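Local atomic coordinates of nicotinate-nucleotide pyrophosphorylase (Francisella tularensis subsp. tularensis, PDB entry 3TQV), a protein that probably catalyses the transfer of a phosphoribosyl group to quinolinate with loss of CO2, giving nicotinate ribonucleotide and diphosphate for NAD(+) biosynthesis. Residues Thr206-Leu211 with Asp225-Glu230; Asp231-Val236 with Ala260-Asp265; Glu210-Ile215 with Val236-Gly241; Glu55-Gly60 with Gly119-Thr124. One frame throughout, in Å; residues are numbered along the deposited sequence.

Contact 1 (Thr206-Leu211 with Asp225-Glu230); sequences TNLDEL and DNFSGE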
loop_
_atom_site.group_PDB
_atom_site.type_symbol
_atom_site.label_atom_id
_atom_site.label_comp_id
_atom_site.label_asym_id
_atom_site.label_seq_id
_atom_site.Cartn_x
_atom_site.Cartn_y
_atom_site.Cartn_z
ATOM N N THR B 206 -26.059 -7.847 -12.303
ATOM C CA THR B 206 -26.560 -6.514 -11.988
ATOM C C THR B 206 -28.070 -6.539 -11.731
ATOM O O THR B 206 -28.641 -5.561 -11.246
ATOM C CB THR B 206 -26.232 -5.495 -13.115
ATOM O OG1 THR B 206 -26.254 -6.160 -14.386
ATOM C CG2 THR B 206 -24.856 -4.868 -12.893
ATOM N N ASN B 207 -28.694 -7.669 -12.052
ATOM C CA ASN B 207 -30.143 -7.811 -12.032
ATOM C C ASN B 207 -30.643 -8.945 -11.163
ATOM O O ASN B 207 -29.961 -9.946 -10.972
ATOM C CB ASN B 207 -30.663 -8.114 -13.435
ATOM C CG ASN B 207 -30.665 -6.915 -14.323
ATOM O OD1 ASN B 207 -30.506 -7.036 -15.540
ATOM N ND2 ASN B 207 -30.847 -5.740 -13.734
ATOM N N LEU B 208 -31.872 -8.810 -10.692
ATOM C CA LEU B 208 -32.577 -9.936 -10.118
ATOM C C LEU B 208 -32.805 -11.009 -11.179
ATOM O O LEU B 208 -32.748 -12.203 -10.876
ATOM C CB LEU B 208 -33.913 -9.495 -9.539
ATOM C CG LEU B 208 -33.825 -8.503 -8.390
ATOM C CD1 LEU B 208 -35.210 -7.967 -8.086
ATOM C CD2 LEU B 208 -33.201 -9.181 -7.183
ATOM N N ASP B 209 -33.065 -10.594 -12.417
ATOM C CA ASP B 209 -33.229 -11.566 -13.492
ATOM C C ASP B 209 -31.954 -12.350 -13.763
ATOM O O ASP B 209 -32.005 -13.556 -13.953
ATOM C CB ASP B 209 -33.699 -10.927 -14.803
ATOM C CG ASP B 209 -33.798 -11.946 -15.925
ATOM O OD1 ASP B 209 -34.921 -12.404 -16.207
ATOM O OD2 ASP B 209 -32.752 -12.318 -16.495
ATOM N N GLU B 210 -30.817 -11.670 -13.812
ATOM C CA GLU B 210 -29.563 -12.393 -13.959
ATOM C C GLU B 210 -29.357 -13.337 -12.771
ATOM O O GLU B 210 -28.789 -14.421 -12.915
ATOM C CB GLU B 210 -28.378 -11.435 -14.111
ATOM C CG GLU B 210 -28.071 -11.030 -15.552
ATOM C CD GLU B 210 -27.128 -9.840 -15.634
ATOM O OE1 GLU B 210 -26.958 -9.152 -14.599
ATOM O OE2 GLU B 210 -26.562 -9.589 -16.724
ATOM N N LEU B 211 -29.838 -12.936 -11.599
ATOM C CA LEU B 211 -29.653 -13.761 -10.413
ATOM C C LEU B 211 -30.390 -15.084 -10.570
ATOM O O LEU B 211 -29.860 -16.151 -10.248
ATOM C CB LEU B 211 -30.123 -13.035 -9.147
ATOM C CG LEU B 211 -30.137 -13.959 -7.917
ATOM C CD1 LEU B 211 -28.713 -14.295 -7.523
ATOM C CD2 LEU B 211 -30.891 -13.336 -6.752
ATOM N N ASP B 225 -23.891 -6.963 -7.798
ATOM C CA ASP B 225 -23.255 -5.703 -8.139
ATOM C C ASP B 225 -24.226 -4.539 -8.006
ATOM O O ASP B 225 -25.180 -4.424 -8.780
ATOM C CB ASP B 225 -22.684 -5.764 -9.556
ATOM C CG ASP B 225 -21.974 -4.493 -9.950
ATOM O OD1 ASP B 225 -22.541 -3.394 -9.740
ATOM O OD2 ASP B 225 -20.843 -4.590 -10.469
ATOM N N ASN B 226 -23.974 -3.698 -7.006
ATOM C CA ASN B 226 -24.680 -2.426 -6.806
ATOM C C ASN B 226 -26.205 -2.453 -6.643
ATOM O O ASN B 226 -26.878 -1.516 -7.055
ATOM C CB ASN B 226 -24.301 -1.441 -7.907
ATOM C CG ASN B 226 -22.886 -0.919 -7.752
ATOM O OD1 ASN B 226 -22.080 -0.971 -8.687
ATOM N ND2 ASN B 226 -22.575 -0.413 -6.557
ATOM N N PHE B 227 -26.744 -3.510 -6.043
ATOM C CA PHE B 227 -28.179 -3.586 -5.794
ATOM C C PHE B 227 -28.639 -2.580 -4.751
ATOM O O PHE B 227 -27.912 -2.233 -3.818
ATOM C CB PHE B 227 -28.590 -4.973 -5.313
ATOM C CG PHE B 227 -28.657 -5.996 -6.395
ATOM C CD1 PHE B 227 -27.820 -5.917 -7.496
ATOM C CD2 PHE B 227 -29.574 -7.045 -6.320
ATOM C CE1 PHE B 227 -27.888 -6.868 -8.489
ATOM C CE2 PHE B 227 -29.646 -7.988 -7.311
ATOM C CZ PHE B 227 -28.807 -7.900 -8.397
ATOM N N SER B 228 -29.871 -2.127 -4.912
ATOM C CA SER B 228 -30.503 -1.293 -3.913
ATOM C C SER B 228 -30.700 -2.150 -2.686
ATOM O O SER B 228 -30.643 -3.373 -2.771
ATOM C CB SER B 228 -31.863 -0.815 -4.414
ATOM O OG SER B 228 -32.662 -1.913 -4.812
ATOM N N GLY B 229 -30.929 -1.506 -1.549
ATOM C CA GLY B 229 -31.349 -2.220 -0.363
ATOM C C GLY B 229 -32.470 -3.177 -0.715
ATOM O O GLY B 229 -32.304 -4.395 -0.668
ATOM N N GLU B 230 -33.608 -2.620 -1.101
ATOM C CA GLU B 230 -34.758 -3.418 -1.485
ATOM C C GLU B 230 -34.412 -4.638 -2.363
ATOM O O GLU B 230 -34.891 -5.744 -2.118
ATOM C CB GLU B 230 -35.781 -2.536 -2.186
ATOM C CG GLU B 230 -36.960 -3.315 -2.756
ATOM C CD GLU B 230 -37.285 -2.931 -4.188
ATOM O OE1 GLU B 230 -36.333 -2.690 -4.961
ATOM O OE2 GLU B 230 -38.487 -2.859 -4.534
#

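Contact 2 (Asp231-Val236 with Ala260-Asp265); sequences DIDIAV and AKTGVD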
loop_
_atom_site.group_PDB
_atom_site.type_symbol
_atom_site.label_atom_id
_atom_site.label_comp_id
_atom_site.label_asym_id
_atom_site.label_seq_id
_atom_site.Cartn_x
_atom_site.Cartn_y
_atom_site.Cartn_z
ATOM N N ASP B 231 -33.589 -4.446 -3.385
ATOM C CA ASP B 231 -33.252 -5.564 -4.258
ATOM C C ASP B 231 -32.425 -6.606 -3.523
ATOM O O ASP B 231 -32.571 -7.805 -3.759
ATOM C CB ASP B 231 -32.526 -5.100 -5.512
ATOM C CG ASP B 231 -33.469 -4.555 -6.544
ATOM O OD1 ASP B 231 -34.674 -4.845 -6.434
ATOM O OD2 ASP B 231 -33.012 -3.847 -7.464
ATOM N N ILE B 232 -31.547 -6.150 -2.638
ATOM C CA ILE B 232 -30.808 -7.085 -1.813
ATOM C C ILE B 232 -31.833 -7.914 -1.033
ATOM O O ILE B 232 -31.705 -9.139 -0.926
ATOM C CB ILE B 232 -29.830 -6.383 -0.850
ATOM C CG1 ILE B 232 -28.785 -5.587 -1.632
ATOM C CG2 ILE B 232 -29.123 -7.409 0.008
ATOM C CD1 ILE B 232 -27.915 -4.698 -0.781
ATOM N N ASP B 233 -32.859 -7.251 -0.504
ATOM C CA ASP B 233 -33.892 -7.966 0.229
ATOM C C ASP B 233 -34.531 -9.030 -0.640
ATOM O O ASP B 233 -34.594 -10.193 -0.248
ATOM C CB ASP B 233 -34.946 -7.007 0.775
ATOM C CG ASP B 233 -34.430 -6.195 1.943
ATOM O OD1 ASP B 233 -33.668 -6.773 2.767
ATOM O OD2 ASP B 233 -34.776 -4.989 2.018
ATOM N N ILE B 234 -34.993 -8.638 -1.824
ATOM C CA ILE B 234 -35.551 -9.592 -2.773
ATOM C C ILE B 234 -34.627 -10.784 -2.970
ATOM O O ILE B 234 -35.064 -11.933 -2.917
ATOM C CB ILE B 234 -35.702 -8.977 -4.163
ATOM C CG1 ILE B 234 -36.439 -7.634 -4.100
ATOM C CG2 ILE B 234 -36.372 -9.978 -5.093
ATOM C CD1 ILE B 234 -37.911 -7.728 -3.758
ATOM N N ALA B 235 -33.352 -10.481 -3.225
ATOM C CA ALA B 235 -32.334 -11.475 -3.557
ATOM C C ALA B 235 -32.215 -12.519 -2.471
ATOM O O ALA B 235 -32.274 -13.724 -2.741
ATOM C CB ALA B 235 -30.970 -10.798 -3.800
ATOM N N VAL B 236 -32.043 -12.049 -1.242
ATOM C CA VAL B 236 -31.970 -12.927 -0.088
ATOM C C VAL B 236 -33.128 -13.921 -0.045
ATOM O O VAL B 236 -32.899 -15.110 0.156
ATOM C CB VAL B 236 -31.942 -12.130 1.230
ATOM C CG1 VAL B 236 -32.103 -13.078 2.423
ATOM C CG2 VAL B 236 -30.655 -11.290 1.327
ATOM N N ALA B 260 -25.638 -5.112 5.894
ATOM C CA ALA B 260 -25.578 -6.281 6.763
ATOM C C ALA B 260 -26.935 -6.563 7.424
ATOM O O ALA B 260 -27.231 -7.695 7.796
ATOM C CB ALA B 260 -24.493 -6.100 7.808
ATOM N N LYS B 261 -27.750 -5.522 7.571
ATOM C CA LYS B 261 -29.078 -5.663 8.174
ATOM C C LYS B 261 -30.020 -6.506 7.300
ATOM O O LYS B 261 -31.108 -6.894 7.731
ATOM C CB LYS B 261 -29.700 -4.286 8.462
ATOM C CG LYS B 261 -29.049 -3.548 9.606
ATOM C CD LYS B 261 -29.648 -2.145 9.833
ATOM C CE LYS B 261 -29.071 -1.498 11.096
ATOM N NZ LYS B 261 -29.557 -0.122 11.317
ATOM N N THR B 262 -29.589 -6.779 6.073
ATOM C CA THR B 262 -30.405 -7.490 5.098
ATOM C C THR B 262 -30.231 -8.977 5.301
ATOM O O THR B 262 -31.115 -9.765 4.958
ATOM C CB THR B 262 -29.985 -7.160 3.653
ATOM O OG1 THR B 262 -28.743 -7.802 3.363
ATOM C CG2 THR B 262 -29.835 -5.671 3.460
ATOM N N GLY B 263 -29.073 -9.356 5.841
ATOM C CA GLY B 263 -28.780 -10.743 6.140
ATOM C C GLY B 263 -28.160 -11.526 4.997
ATOM O O GLY B 263 -28.163 -12.766 5.015
ATOM N N VAL B 264 -27.636 -10.835 3.991
ATOM C CA VAL B 264 -26.871 -11.553 2.990
ATOM C C VAL B 264 -25.691 -12.179 3.698
ATOM O O VAL B 264 -25.160 -11.599 4.659
ATOM C CB VAL B 264 -26.309 -10.645 1.919
ATOM C CG1 VAL B 264 -27.364 -10.365 0.853
ATOM C CG2 VAL B 264 -25.726 -9.359 2.578
ATOM N N ASP B 265 -25.279 -13.348 3.203
ATOM C CA ASP B 265 -24.238 -14.140 3.827
ATOM C C ASP B 265 -22.928 -13.366 3.913
ATOM O O ASP B 265 -22.263 -13.347 4.952
ATOM C CB ASP B 265 -24.006 -15.418 3.013
ATOM C CG ASP B 265 -25.302 -16.123 2.626
ATOM O OD1 ASP B 265 -26.046 -16.582 3.525
ATOM O OD2 ASP B 265 -25.561 -16.259 1.412
HETATM O O HOH W 1 -33.512 -9.281 4.368
#

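Contact 3 (Glu210-Ile215 with Val236-Gly241); sequences ELNQAI and VSIARG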
loop_
_atom_site.group_PDB
_atom_site.type_symbol
_atom_site.label_atom_id
_atom_site.label_comp_id
_atom_site.label_asym_id
_atom_site.label_seq_id
_atom_site.Cartn_x
_atom_site.Cartn_y
_atom_site.Cartn_z
ATOM N N GLU B 210 -30.817 -11.670 -13.812
ATOM C CA GLU B 210 -29.563 -12.393 -13.959
ATOM C C GLU B 210 -29.357 -13.337 -12.771
ATOM O O GLU B 210 -28.789 -14.421 -12.915
ATOM C CB GLU B 210 -28.378 -11.435 -14.111
ATOM C CG GLU B 210 -28.071 -11.030 -15.552
ATOM C CD GLU B 210 -27.128 -9.840 -15.634
ATOM O OE1 GLU B 210 -26.958 -9.152 -14.599
ATOM O OE2 GLU B 210 -26.562 -9.589 -16.724
ATOM N N LEU B 211 -29.838 -12.936 -11.599
ATOM C CA LEU B 211 -29.653 -13.761 -10.413
ATOM C C LEU B 211 -30.390 -15.084 -10.570
ATOM O O LEU B 211 -29.860 -16.151 -10.248
ATOM C CB LEU B 211 -30.123 -13.035 -9.147
ATOM C CG LEU B 211 -30.137 -13.959 -7.917
ATOM C CD1 LEU B 211 -28.713 -14.295 -7.523
ATOM C CD2 LEU B 211 -30.891 -13.336 -6.752
ATOM N N ASN B 212 -31.621 -14.997 -11.067
ATOM C CA ASN B 212 -32.424 -16.180 -11.322
ATOM C C ASN B 212 -31.724 -17.116 -12.299
ATOM O O ASN B 212 -31.665 -18.329 -12.093
ATOM C CB ASN B 212 -33.829 -15.787 -11.787
ATOM C CG ASN B 212 -34.642 -15.150 -10.673
ATOM O OD1 ASN B 212 -34.397 -15.417 -9.502
ATOM N ND2 ASN B 212 -35.594 -14.296 -11.026
ATOM N N GLN B 213 -31.162 -16.531 -13.346
ATOM C CA GLN B 213 -30.371 -17.285 -14.298
ATOM C C GLN B 213 -29.251 -18.071 -13.611
ATOM O O GLN B 213 -29.120 -19.282 -13.780
ATOM C CB GLN B 213 -29.772 -16.342 -15.344
ATOM C CG GLN B 213 -30.790 -15.745 -16.307
ATOM C CD GLN B 213 -30.128 -14.942 -17.411
ATOM O OE1 GLN B 213 -30.437 -13.775 -17.612
ATOM N NE2 GLN B 213 -29.211 -15.568 -18.127
ATOM N N ALA B 214 -28.441 -17.365 -12.836
ATOM C CA ALA B 214 -27.258 -17.956 -12.239
ATOM C C ALA B 214 -27.679 -19.027 -11.252
ATOM O O ALA B 214 -27.006 -20.050 -11.107
ATOM C CB ALA B 214 -26.419 -16.892 -11.575
ATOM N N ILE B 215 -28.805 -18.788 -10.584
ATOM C CA ILE B 215 -29.411 -19.784 -9.701
ATOM C C ILE B 215 -29.899 -20.979 -10.516
ATOM O O ILE B 215 -29.673 -22.133 -10.144
ATOM C CB ILE B 215 -30.584 -19.166 -8.905
ATOM C CG1 ILE B 215 -30.043 -18.341 -7.740
ATOM C CG2 ILE B 215 -31.568 -20.237 -8.424
ATOM C CD1 ILE B 215 -31.102 -17.662 -6.935
ATOM N N VAL B 236 -32.043 -12.049 -1.242
ATOM C CA VAL B 236 -31.970 -12.927 -0.088
ATOM C C VAL B 236 -33.128 -13.921 -0.045
ATOM O O VAL B 236 -32.899 -15.110 0.156
ATOM C CB VAL B 236 -31.942 -12.130 1.230
ATOM C CG1 VAL B 236 -32.103 -13.078 2.423
ATOM C CG2 VAL B 236 -30.655 -11.290 1.327
ATOM N N SER B 237 -34.364 -13.442 -0.226
ATOM C CA SER B 237 -35.521 -14.345 -0.294
ATOM C C SER B 237 -35.359 -15.382 -1.397
ATOM O O SER B 237 -35.547 -16.582 -1.176
ATOM C CB SER B 237 -36.831 -13.587 -0.528
ATOM O OG SER B 237 -37.280 -12.950 0.650
ATOM N N ILE B 238 -35.021 -14.906 -2.589
ATOM C CA ILE B 238 -34.833 -15.780 -3.735
ATOM C C ILE B 238 -33.741 -16.819 -3.495
ATOM O O ILE B 238 -33.858 -17.958 -3.945
ATOM C CB ILE B 238 -34.514 -14.951 -5.010
ATOM C CG1 ILE B 238 -35.718 -14.074 -5.374
ATOM C CG2 ILE B 238 -34.120 -15.851 -6.174
ATOM C CD1 ILE B 238 -35.482 -13.174 -6.557
ATOM N N ALA B 239 -32.694 -16.433 -2.775
ATOM C CA ALA B 239 -31.485 -17.250 -2.750
ATOM C C ALA B 239 -31.425 -18.178 -1.555
ATOM O O ALA B 239 -30.662 -19.148 -1.551
ATOM C CB ALA B 239 -30.212 -16.370 -2.828
ATOM N N ARG B 240 -32.230 -17.871 -0.543
ATOM C CA ARG B 240 -32.245 -18.645 0.685
ATOM C C ARG B 240 -32.356 -20.132 0.372
ATOM O O ARG B 240 -33.328 -20.587 -0.240
ATOM C CB ARG B 240 -33.392 -18.190 1.577
ATOM C CG ARG B 240 -33.365 -18.790 2.965
ATOM C CD ARG B 240 -34.675 -18.588 3.724
ATOM N NE ARG B 240 -35.223 -17.234 3.618
ATOM C CZ ARG B 240 -34.660 -16.139 4.119
ATOM N NH1 ARG B 240 -33.492 -16.214 4.757
ATOM N NH2 ARG B 240 -35.260 -14.961 3.963
ATOM N N GLY B 241 -31.324 -20.868 0.771
ATOM C CA GLY B 241 -31.251 -22.303 0.582
ATOM C C GLY B 241 -30.788 -22.730 -0.797
ATOM O O GLY B 241 -30.601 -23.918 -1.056
#

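Contact 4 (Glu55-Gly60 with Gly119-Thr124); sequences EMILCG and GTATVT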
loop_
_atom_site.group_PDB
_atom_site.type_symbol
_atom_site.label_atom_id
_atom_site.label_comp_id
_atom_site.label_asym_id
_atom_site.label_seq_id
_atom_site.Cartn_x
_atom_site.Cartn_y
_atom_site.Cartn_z
ATOM N N GLU B 55 -4.499 1.769 19.265
ATOM C CA GLU B 55 -5.025 0.407 19.311
ATOM C C GLU B 55 -4.934 -0.198 17.923
ATOM O O GLU B 55 -5.095 0.504 16.917
ATOM C CB GLU B 55 -6.471 0.412 19.797
ATOM C CG GLU B 55 -7.073 -0.953 20.102
ATOM C CD GLU B 55 -8.476 -0.824 20.683
ATOM O OE1 GLU B 55 -9.447 -1.227 20.011
ATOM O OE2 GLU B 55 -8.597 -0.298 21.809
HETATM N N MSE B 56 -4.674 -1.499 17.857
HETATM C CA MSE B 56 -4.374 -2.106 16.575
HETATM C C MSE B 56 -4.461 -3.613 16.614
HETATM O O MSE B 56 -4.330 -4.218 17.670
HETATM C CB MSE B 56 -2.971 -1.696 16.146
HETATM C CG MSE B 56 -1.900 -2.121 17.127
HETATM SE SE MSE B 56 -0.696 -3.467 16.384
HETATM C CE MSE B 56 0.460 -2.335 15.308
ATOM N N ILE B 57 -4.695 -4.204 15.442
ATOM C CA ILE B 57 -4.574 -5.647 15.244
ATOM C C ILE B 57 -3.216 -5.938 14.632
ATOM O O ILE B 57 -2.953 -5.577 13.487
ATOM C CB ILE B 57 -5.666 -6.207 14.319
ATOM C CG1 ILE B 57 -7.065 -5.872 14.854
ATOM C CG2 ILE B 57 -5.512 -7.713 14.181
ATOM C CD1 ILE B 57 -7.380 -6.503 16.221
ATOM N N LEU B 58 -2.352 -6.574 15.409
ATOM C CA LEU B 58 -1.009 -6.903 14.968
ATOM C C LEU B 58 -0.988 -7.888 13.813
ATOM O O LEU B 58 -1.732 -8.877 13.786
ATOM C CB LEU B 58 -0.195 -7.470 16.131
ATOM C CG LEU B 58 1.189 -8.086 15.840
ATOM C CD1 LEU B 58 2.083 -7.116 15.053
ATOM C CD2 LEU B 58 1.869 -8.513 17.147
ATOM N N CYS B 59 -0.112 -7.595 12.861
ATOM C CA CYS B 59 0.179 -8.469 11.735
ATOM C C CYS B 59 1.581 -8.117 11.216
ATOM O O CYS B 59 1.921 -6.945 11.036
ATOM C CB CYS B 59 -0.885 -8.310 10.653
ATOM S SG CYS B 59 -0.755 -9.504 9.306
ATOM N N GLY B 60 2.417 -9.125 11.012
ATOM C CA GLY B 60 3.767 -8.860 10.551
ATOM C C GLY B 60 4.907 -9.560 11.267
ATOM O O GLY B 60 6.047 -9.453 10.827
ATOM N N GLY B 119 -2.010 -2.370 9.627
ATOM C CA GLY B 119 -2.949 -1.413 9.089
ATOM C C GLY B 119 -4.100 -2.164 8.449
ATOM O O GLY B 119 -5.264 -2.017 8.848
ATOM N N THR B 120 -3.762 -2.977 7.454
ATOM C CA THR B 120 -4.744 -3.802 6.791
ATOM C C THR B 120 -5.583 -4.618 7.761
ATOM O O THR B 120 -6.802 -4.670 7.620
ATOM C CB THR B 120 -4.113 -4.714 5.742
ATOM O OG1 THR B 120 -3.668 -3.913 4.644
ATOM C CG2 THR B 120 -5.145 -5.738 5.221
ATOM N N ALA B 121 -4.953 -5.251 8.746
ATOM C CA ALA B 121 -5.711 -6.086 9.691
ATOM C C ALA B 121 -6.681 -5.239 10.497
ATOM O O ALA B 121 -7.835 -5.604 10.677
ATOM C CB ALA B 121 -4.784 -6.866 10.612
ATOM N N THR B 122 -6.207 -4.092 10.961
ATOM C CA THR B 122 -7.015 -3.165 11.756
ATOM C C THR B 122 -8.229 -2.585 10.999
ATOM O O THR B 122 -9.306 -2.407 11.583
ATOM C CB THR B 122 -6.117 -2.033 12.318
ATOM O OG1 THR B 122 -5.014 -2.622 13.027
ATOM C CG2 THR B 122 -6.897 -1.078 13.234
ATOM N N VAL B 123 -8.074 -2.300 9.710
ATOM C CA VAL B 123 -9.224 -1.876 8.907
ATOM C C VAL B 123 -10.286 -2.967 8.925
ATOM O O VAL B 123 -11.475 -2.718 9.106
ATOM C CB VAL B 123 -8.864 -1.708 7.418
ATOM C CG1 VAL B 123 -10.018 -1.049 6.692
ATOM C CG2 VAL B 123 -7.592 -0.930 7.264
ATOM N N THR B 124 -9.830 -4.187 8.692
ATOM C CA THR B 124 -10.730 -5.303 8.573
ATOM C C THR B 124 -11.484 -5.406 9.887
ATOM O O THR B 124 -12.714 -5.269 9.929
ATOM C CB THR B 124 -9.944 -6.594 8.278
ATOM O OG1 THR B 124 -9.105 -6.372 7.140
ATOM C CG2 THR B 124 -10.887 -7.772 8.013
#

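Contact 1 (Thr206-Leu211 with Asp225-Glu230)
The ring of F227 lies against the turn T206-L208, its far rim meeting backbone at one corner and a methyl at the next. CE2 touches CD2 of L208 at 3.8 Å, CZ comes to 3.5 Å from the carbonyl carbon of N207, and CE1 borders the carbonyl O of T206; all three approach the ring obliquely. With chi1 at -77°, CG of F227 stands beside its own backbone N and opposite the carbonyl carbon, which swings the ring across to the other segment, while the carbonyl O of D225 lies in the ring plane at its edge. V205 and I232 also touch this phenyl group. Beside the ring, the T206 and D225 side chains run alongside each other, CG2 of T206 being 4.1 Å from CB of D225. The turn itself is braced by E210, whose OE1 accepts from T206 N at 2.8 Å, an almost straight bond (176°) nearly in line with the C-O bond, and from T206 OG1 at 3.1 Å on the syn side, tilted 22° out of the carboxylate plane. A longer, weak bond from N207 N joins them. On the other side, S228 OG caps the helix 229-239 through D231 N. These turns follow strands 200-205 and 221-225, at the strand ends where an alpha/beta barrel carries its active site; D225 and the adjacent E204 are both predicted to bind substrate. No hydrogen bond crosses the contact: apolar and van der Waals packing joins two turns that are each fixed by their own polar bonds.

Contact 2 (Asp231-Val236 with Ala260-Asp265)
T262 OG1 is gripped twice from its own chain: it accepts from V264 N at 3.3 Å (159°), an ST turn, and is hydrogen-bonded to the carbonyl O of I259. A chi1 of 73° sets the hydroxyl between the backbone N and the carbonyl carbon, where both partners can reach it. Its outer side rests on the helix 229-239, with CG2 of I232 3.4 Å from OG1. The same methyl meets CG1 of V264 at 3.5 Å, and CG2 of V236 reaches that CG1 at 3.5 Å from one helical turn further on. V264 therefore presents a single methyl to a pair of helix methyls, and its side chain crosses both I232 and V236 at about a right angle. At the margin, OD1 of D233 lies 3.8 Å from CB of T262. G263, with positive phi, carries the chain from the type I turn A260-G263 toward strand 266-268. V264 also packs on L245 and V247 of strand 244-248, so the contact seats helix 229-239 beside the loop leading to strand 266-268. No direct hydrogen bond crosses; methyl packing dominates, and the threonine hydroxyl, satisfied by I259 O and V264 N, can be packed under a methyl without needing a partner from helix 229-239.

Contact 3 (Glu210-Ile215 with Val236-Gly241)
I238 is the bump that helix 229-239 offers to helix 208-216, and its CG2 methyl settles among three side chains of that helix. I215 CD1 approaches it to 3.6 Å from one helical turn beyond L211, whose CD2 stands 4.1 Å away. OD1 of N212 closes the third side at 3.4 Å from the methyl, with CD1 of I238 also near this oxygen. The branches divide the work: CG2 of I238 is anti to the backbone N and fills the hollow, while CG1 takes the chain on past the amide, crossing N212 at about a right angle. The L211 and I238 side chains lie alongside each other, running antiparallel. I215, extended at chi2 (178°), pushes CD1 beyond I238 to the neighbouring dip over A239, 4.4 Å from its CB; the small alanine lets the isoleucine end come close to the helix backbone, 4.2 Å from CA of A239. Beneath, L211 continues onto V222 and L245, and A239 also rests on L245, so the seam between the helices runs down to the parallel strands. Neighbouring helices linked through strand 221-225 and packed on the parallel sheet are typical of the successive beta-alpha-beta crossovers of an alpha/beta barrel.

Contact 4 (Glu55-Gly60 with Gly119-Thr124)
T122 and I57 meet with the hydroxyl of the one aimed at the backbone N-H of the other: I57 N donates to T122 OG1 at 2.9 Å, with an angle of 165° at the hydrogen. With chi1 at -54°, OG1 stands beside the threonine's own backbone N, and from there it also bonds the carbonyl O of S118 one turn back. The hydroxyl thus passes a hydrogen to the helix while taking one from the strand. CB of M56, a selenomethionine, runs past the same oxygen at 3.8 Å, but its bent chain carries the selenium away from G119-T124. A121, the residue before T122, faces the strand squarely. Its CB touches CG2 of I57 at 3.7 Å and the carbonyl O of I57 at 3.6 Å, and it meets CB of C59 at 4.2 Å. The two branches of I57 part company: CG2 lies on the alanine and CG1 passes T122 CA at 4.1 Å; the side chain also touches N125 and K86. Strand 56-57 pairs with strand 86-87, where M56 bonds V87, and C59 N is held by S118 OG. The long helix 100-130 thus docks on this small sheet in the interior. A buried strand N-H is satisfied by a threonine on the helix, and a small alanine beside it lets the backbones come close, so the T122 bond, with that from C59 N to S118 OG just before the segment, ties the strand backbone to the helix amid apolar contacts.

Contacts 1, 2 and 3 cluster on the same side of the chain's centre, their own centres 10 to 11 Å apart, and all draw on helix 229-239: contact 1 at its start, contact 2 along one side, contact 3 toward its end. Contacts 1 and 3 also share helix 208-216, and L211 CD2 meets A235 CB at 3.9 Å where contacts 2 and 3 adjoin. Contact 1 is a surface contact beside a predicted substrate site, and contacts 2 and 3 are partly buried; none of the three has a direct hydrogen bond across. Contact 4, about 28 to 35 Å away between centres, is buried and does, joining a short strand to the long helix 100-130.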